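Local coordinates for metallo-beta-lactamase domain-containing protein 1 (Thermotoga maritima, PDB 1ZTC) that is a putative metallo-beta-lactamase-fold hydrolase that binds two nickel ions and is probably an endoribonuclease, at residues S70-V82 and L92-Y104. Numbering follows the deposited sequence.
Sequences SPDDITDVLFTHV and LFENATFYVHEVY. With NI (nickel (II) ion), chain F.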
loop_
_atom_site.group_PDB
_atom_site.type_symbol
_atom_site.label_atom_id
_atom_site.label_comp_id
_atom_site.label_asym_id
_atom_site.label_seq_id
_atom_site.Cartn_x
_atom_site.Cartn_y
_atom_site.Cartn_z
ATOM N N SER A 70 26.447 1.334 10.793
ATOM C CA SER A 70 26.096 2.363 9.852
ATOM C C SER A 70 26.175 1.750 8.453
ATOM O O SER A 70 26.788 0.706 8.262
ATOM C CB SER A 70 27.076 3.537 10.061
ATOM O OG SER A 70 27.483 4.156 8.868
ATOM N N PRO A 71 25.529 2.384 7.473
ATOM C CA PRO A 71 25.732 1.997 6.075
ATOM C C PRO A 71 27.214 1.961 5.663
ATOM O O PRO A 71 27.590 1.158 4.839
ATOM C CB PRO A 71 24.989 3.108 5.307
ATOM C CG PRO A 71 23.927 3.582 6.256
ATOM C CD PRO A 71 24.567 3.501 7.615
ATOM N N ASP A 72 28.030 2.833 6.236
ATOM C CA ASP A 72 29.467 2.875 5.941
ATOM C C ASP A 72 30.219 1.615 6.327
ATOM O O ASP A 72 31.348 1.412 5.888
ATOM C CB ASP A 72 30.147 4.050 6.655
ATOM C CG ASP A 72 29.579 5.394 6.241
ATOM O OD1 ASP A 72 29.031 5.504 5.128
ATOM O OD2 ASP A 72 29.664 6.340 7.042
ATOM N N ASP A 73 29.601 0.781 7.163
ATOM C CA ASP A 73 30.238 -0.456 7.631
ATOM C C ASP A 73 29.947 -1.631 6.725
ATOM O O ASP A 73 30.518 -2.697 6.897
ATOM C CB ASP A 73 29.777 -0.800 9.050
ATOM C CG ASP A 73 30.122 0.297 10.078
ATOM O OD1 ASP A 73 31.270 0.808 10.104
ATOM O OD2 ASP A 73 29.227 0.631 10.871
ATOM N N ILE A 74 29.057 -1.460 5.760
ATOM C CA ILE A 74 28.749 -2.544 4.843
ATOM C C ILE A 74 29.886 -2.674 3.831
ATOM O O ILE A 74 30.199 -1.722 3.141
ATOM C CB ILE A 74 27.413 -2.282 4.117
ATOM C CG1 ILE A 74 26.265 -2.165 5.145
ATOM C CG2 ILE A 74 27.145 -3.348 3.073
ATOM C CD1 ILE A 74 26.155 -3.316 6.144
ATOM N N THR A 75 30.454 -3.877 3.758
ATOM C CA THR A 75 31.614 -4.206 2.940
ATOM C C THR A 75 31.251 -4.867 1.603
ATOM O O THR A 75 31.997 -4.773 0.655
ATOM C CB THR A 75 32.546 -5.180 3.722
ATOM O OG1 THR A 75 31.816 -6.374 4.083
ATOM C CG2 THR A 75 33.066 -4.504 4.982
ATOM N N ASP A 76 30.127 -5.574 1.551
ATOM C CA ASP A 76 29.772 -6.357 0.373
ATOM C C ASP A 76 28.271 -6.328 0.163
ATOM O O ASP A 76 27.500 -6.479 1.118
ATOM C CB ASP A 76 30.222 -7.820 0.514
ATOM C CG ASP A 76 31.717 -7.963 0.783
ATOM O OD1 ASP A 76 32.494 -8.096 -0.188
ATOM O OD2 ASP A 76 32.118 -7.930 1.961
ATOM N N VAL A 77 27.859 -6.151 -1.089
ATOM C CA VAL A 77 26.442 -6.162 -1.437
ATOM C C VAL A 77 26.249 -7.000 -2.684
ATOM O O VAL A 77 26.887 -6.740 -3.713
ATOM C CB VAL A 77 25.886 -4.733 -1.680
ATOM C CG1 VAL A 77 24.426 -4.781 -2.137
ATOM C CG2 VAL A 77 26.011 -3.910 -0.416
ATOM N N LEU A 78 25.404 -8.021 -2.571
ATOM C CA LEU A 78 25.106 -8.908 -3.692
ATOM C C LEU A 78 23.658 -8.722 -4.148
ATOM O O LEU A 78 22.756 -8.472 -3.332
ATOM C CB LEU A 78 25.367 -10.365 -3.313
ATOM C CG LEU A 78 26.785 -10.679 -2.830
ATOM C CD1 LEU A 78 26.931 -10.459 -1.338
ATOM C CD2 LEU A 78 27.140 -12.104 -3.156
ATOM N N PHE A 79 23.455 -8.838 -5.455
ATOM C CA PHE A 79 22.139 -8.700 -6.052
ATOM C C PHE A 79 21.673 -9.995 -6.685
ATOM O O PHE A 79 22.365 -10.576 -7.515
ATOM C CB PHE A 79 22.132 -7.635 -7.155
ATOM C CG PHE A 79 22.647 -6.283 -6.731
ATOM C CD1 PHE A 79 22.080 -5.610 -5.652
ATOM C CD2 PHE A 79 23.649 -5.652 -7.463
ATOM C CE1 PHE A 79 22.531 -4.354 -5.274
ATOM C CE2 PHE A 79 24.108 -4.407 -7.091
ATOM C CZ PHE A 79 23.533 -3.743 -5.990
ATOM N N THR A 80 20.470 -10.427 -6.334
ATOM C CA THR A 80 19.822 -11.475 -7.099
ATOM C C THR A 80 19.647 -11.010 -8.532
ATOM O O THR A 80 19.954 -11.731 -9.466
ATOM C CB THR A 80 18.483 -11.895 -6.494
ATOM O OG1 THR A 80 17.591 -10.780 -6.421
ATOM C CG2 THR A 80 18.716 -12.492 -5.118
ATOM N N HIS A 81 19.188 -9.774 -8.704
ATOM C CA HIS A 81 19.073 -9.216 -10.020
ATOM C C HIS A 81 18.862 -7.711 -9.989
ATOM O O HIS A 81 18.596 -7.135 -8.939
ATOM C CB HIS A 81 17.932 -9.897 -10.768
ATOM C CG HIS A 81 16.578 -9.643 -10.197
ATOM N ND1 HIS A 81 16.243 -9.948 -8.896
ATOM C CD2 HIS A 81 15.455 -9.163 -10.776
ATOM C CE1 HIS A 81 14.973 -9.673 -8.702
ATOM N NE2 HIS A 81 14.478 -9.185 -9.822
ATOM N N VAL A 82 18.913 -7.098 -11.167
ATOM C CA VAL A 82 18.892 -5.659 -11.295
ATOM C C VAL A 82 17.476 -5.175 -11.550
ATOM O O VAL A 82 17.115 -4.854 -12.665
ATOM C CB VAL A 82 19.874 -5.231 -12.396
ATOM C CG1 VAL A 82 19.848 -3.684 -12.556
ATOM C CG2 VAL A 82 21.233 -5.727 -12.026
ATOM N N LEU A 92 23.107 3.691 -0.638
ATOM C CA LEU A 92 23.528 3.994 0.737
ATOM C C LEU A 92 24.922 3.489 1.101
ATOM O O LEU A 92 25.513 3.988 2.045
ATOM C CB LEU A 92 22.535 3.410 1.735
ATOM C CG LEU A 92 21.119 3.986 1.670
ATOM C CD1 LEU A 92 20.155 3.128 2.454
ATOM C CD2 LEU A 92 21.116 5.422 2.152
ATOM N N PHE A 93 25.434 2.504 0.371
ATOM C CA PHE A 93 26.643 1.796 0.796
ATOM C C PHE A 93 27.847 2.213 -0.063
ATOM O O PHE A 93 28.163 1.598 -1.071
ATOM C CB PHE A 93 26.393 0.296 0.793
ATOM C CG PHE A 93 25.126 -0.085 1.501
ATOM C CD1 PHE A 93 24.994 0.138 2.858
ATOM C CD2 PHE A 93 24.047 -0.582 0.805
ATOM C CE1 PHE A 93 23.799 -0.145 3.510
ATOM C CE2 PHE A 93 22.864 -0.878 1.445
ATOM C CZ PHE A 93 22.746 -0.669 2.809
ATOM N N GLU A 94 28.526 3.254 0.388
ATOM C CA GLU A 94 29.602 3.885 -0.374
ATOM C C GLU A 94 30.903 3.103 -0.320
ATOM O O GLU A 94 31.811 3.353 -1.120
ATOM C CB GLU A 94 29.955 5.283 0.187
ATOM C CG GLU A 94 28.811 6.162 0.748
ATOM C CD GLU A 94 28.228 7.148 -0.247
ATOM O OE1 GLU A 94 28.901 7.485 -1.248
ATOM O OE2 GLU A 94 27.084 7.598 -0.004
ATOM N N ASN A 95 31.024 2.216 0.663
ATOM C CA ASN A 95 32.273 1.470 0.901
ATOM C C ASN A 95 32.202 -0.001 0.490
ATOM O O ASN A 95 33.139 -0.757 0.707
ATOM C CB ASN A 95 32.640 1.525 2.388
ATOM C CG ASN A 95 33.007 2.918 2.857
ATOM O OD1 ASN A 95 33.575 3.709 2.105
ATOM N ND2 ASN A 95 32.707 3.216 4.128
ATOM N N ALA A 96 31.101 -0.402 -0.113
ATOM C CA ALA A 96 30.858 -1.783 -0.443
ATOM C C ALA A 96 31.385 -2.152 -1.818
ATOM O O ALA A 96 31.498 -1.321 -2.721
ATOM C CB ALA A 96 29.371 -2.068 -0.379
ATOM N N THR A 97 31.741 -3.422 -1.943
ATOM C CA THR A 97 31.926 -4.046 -3.236
ATOM C C THR A 97 30.584 -4.646 -3.610
ATOM O O THR A 97 29.930 -5.286 -2.778
ATOM C CB THR A 97 32.992 -5.125 -3.161
ATOM O OG1 THR A 97 34.191 -4.525 -2.659
ATOM C CG2 THR A 97 33.242 -5.756 -4.543
ATOM N N PHE A 98 30.189 -4.430 -4.862
ATOM C CA PHE A 98 28.938 -4.914 -5.392
ATOM C C PHE A 98 29.134 -6.124 -6.263
ATOM O O PHE A 98 30.073 -6.161 -7.043
ATOM C CB PHE A 98 28.247 -3.792 -6.179
ATOM C CG PHE A 98 27.881 -2.631 -5.318
ATOM C CD1 PHE A 98 26.732 -2.676 -4.547
ATOM C CD2 PHE A 98 28.713 -1.517 -5.227
ATOM C CE1 PHE A 98 26.388 -1.634 -3.706
ATOM C CE2 PHE A 98 28.376 -0.462 -4.379
ATOM C CZ PHE A 98 27.206 -0.531 -3.617
ATOM N N TYR A 99 28.238 -7.114 -6.138
ATOM C CA TYR A 99 28.357 -8.379 -6.893
ATOM C C TYR A 99 27.082 -8.602 -7.663
ATOM O O TYR A 99 25.987 -8.549 -7.091
ATOM C CB TYR A 99 28.579 -9.586 -5.971
ATOM C CG TYR A 99 29.777 -9.501 -5.057
ATOM C CD1 TYR A 99 29.797 -8.597 -4.010
ATOM C CD2 TYR A 99 30.863 -10.363 -5.201
ATOM C CE1 TYR A 99 30.853 -8.514 -3.152
ATOM C CE2 TYR A 99 31.963 -10.276 -4.339
ATOM C CZ TYR A 99 31.936 -9.341 -3.314
ATOM O OH TYR A 99 32.971 -9.208 -2.426
ATOM N N VAL A 100 27.238 -8.897 -8.944
ATOM C CA VAL A 100 26.116 -8.987 -9.872
ATOM C C VAL A 100 26.548 -9.856 -11.055
ATOM O O VAL A 100 27.730 -9.873 -11.404
ATOM C CB VAL A 100 25.675 -7.543 -10.365
ATOM C CG1 VAL A 100 26.768 -6.865 -11.111
ATOM C CG2 VAL A 100 24.418 -7.568 -11.205
ATOM N N HIS A 101 25.596 -10.570 -11.655
ATOM C CA HIS A 101 25.894 -11.396 -12.816
ATOM C C HIS A 101 26.285 -10.534 -14.003
ATOM O O HIS A 101 25.629 -9.527 -14.308
ATOM C CB HIS A 101 24.709 -12.309 -13.193
ATOM C CG HIS A 101 25.080 -13.373 -14.189
ATOM N ND1 HIS A 101 25.276 -13.102 -15.524
ATOM C CD2 HIS A 101 25.365 -14.690 -14.026
ATOM C CE1 HIS A 101 25.640 -14.212 -16.149
ATOM N NE2 HIS A 101 25.694 -15.191 -15.261
ATOM N N GLU A 102 27.344 -10.951 -14.693
ATOM C CA GLU A 102 27.952 -10.174 -15.773
ATOM C C GLU A 102 26.998 -9.766 -16.902
ATOM O O GLU A 102 27.174 -8.713 -17.522
ATOM C CB GLU A 102 29.155 -10.945 -16.361
ATOM C CG GLU A 102 28.819 -12.351 -16.883
ATOM C CD GLU A 102 29.990 -13.064 -17.515
ATOM O OE1 GLU A 102 31.117 -12.515 -17.541
ATOM O OE2 GLU A 102 29.771 -14.198 -17.987
ATOM N N VAL A 103 25.954 -10.554 -17.134
ATOM C CA VAL A 103 25.086 -10.329 -18.276
ATOM C C VAL A 103 24.148 -9.111 -18.073
ATOM O O VAL A 103 23.484 -8.685 -19.002
ATOM C CB VAL A 103 24.373 -11.675 -18.666
ATOM C CG1 VAL A 103 23.248 -11.984 -17.763
ATOM C CG2 VAL A 103 23.900 -11.677 -20.081
ATOM N N TYR A 104 24.172 -8.501 -16.887
ATOM C CA TYR A 104 23.441 -7.252 -16.658
ATOM C C TYR A 104 23.959 -6.154 -17.577
ATOM O O TYR A 104 23.195 -5.303 -18.022
ATOM C CB TYR A 104 23.490 -6.817 -15.182
ATOM C CG TYR A 104 24.514 -5.766 -14.824
ATOM C CD1 TYR A 104 25.816 -6.114 -14.507
ATOM C CD2 TYR A 104 24.174 -4.415 -14.812
ATOM C CE1 TYR A 104 26.765 -5.143 -14.190
ATOM C CE2 TYR A 104 25.118 -3.433 -14.486
ATOM C CZ TYR A 104 26.406 -3.798 -14.172
ATOM O OH TYR A 104 27.343 -2.828 -13.852
HETATM NI NI NI F . 12.393 -8.880 -10.255
HETATM O O HOH W 1 29.209 0.867 2.646
HETATM O O HOH W 2 27.976 3.970 3.272
HETATM O O HOH W 3 34.428 -3.887 0.389
HETATM O O HOH W 4 22.883 -10.547 -10.527
HETATM O O HOH W 5 11.831 -7.234 -8.925
HETATM O O HOH W 6 10.011 -8.452 -10.462
#
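Tyr99 reaches back along the sheet to donate its hydroxyl to a carboxylate: OH lies 2.5 Å from Asp76 OD1, on the anti side and 21° out of the carboxylate plane. Its chi1 of -57° sets CG beside its own backbone N, directing the ring toward Asp76. Arg45 forms a salt bridge to the same oxygen, probably stabilising its negative charge, while Asp76 OD2 accepts from Thr75 OG1, so both oxygens are held. Leu78 CG packs obliquely against the Tyr99 ring. The ladder is that of a parallel pair: Thr97 N to Thr75 O (2.9 Å), Val77 N to Thr97 O (2.8 Å), Tyr99 N to Val77 O, and Phe79 N to Tyr99 O. On the face opposite Asp76, Leu78 and Tyr99, Val77 CB lies 3.6 Å from Phe98 CD1. The Phe79 and Phe98 rings meet rim to rim. Asn95 ND2 donates almost straight (175°) to a lone pair of Asp72 O, and one water joins Pro71 O, Ile74 O and Asn95 N. Farther along, His81 NE2 binds nickel with His83, His152 and Asp174, opening the superfamily's HxHxDH motif. Helix 84-87 links the two strands in a beta-alpha-beta unit; strand 45-49 flanks 76-78 and strand 130-133 flanks 97-101.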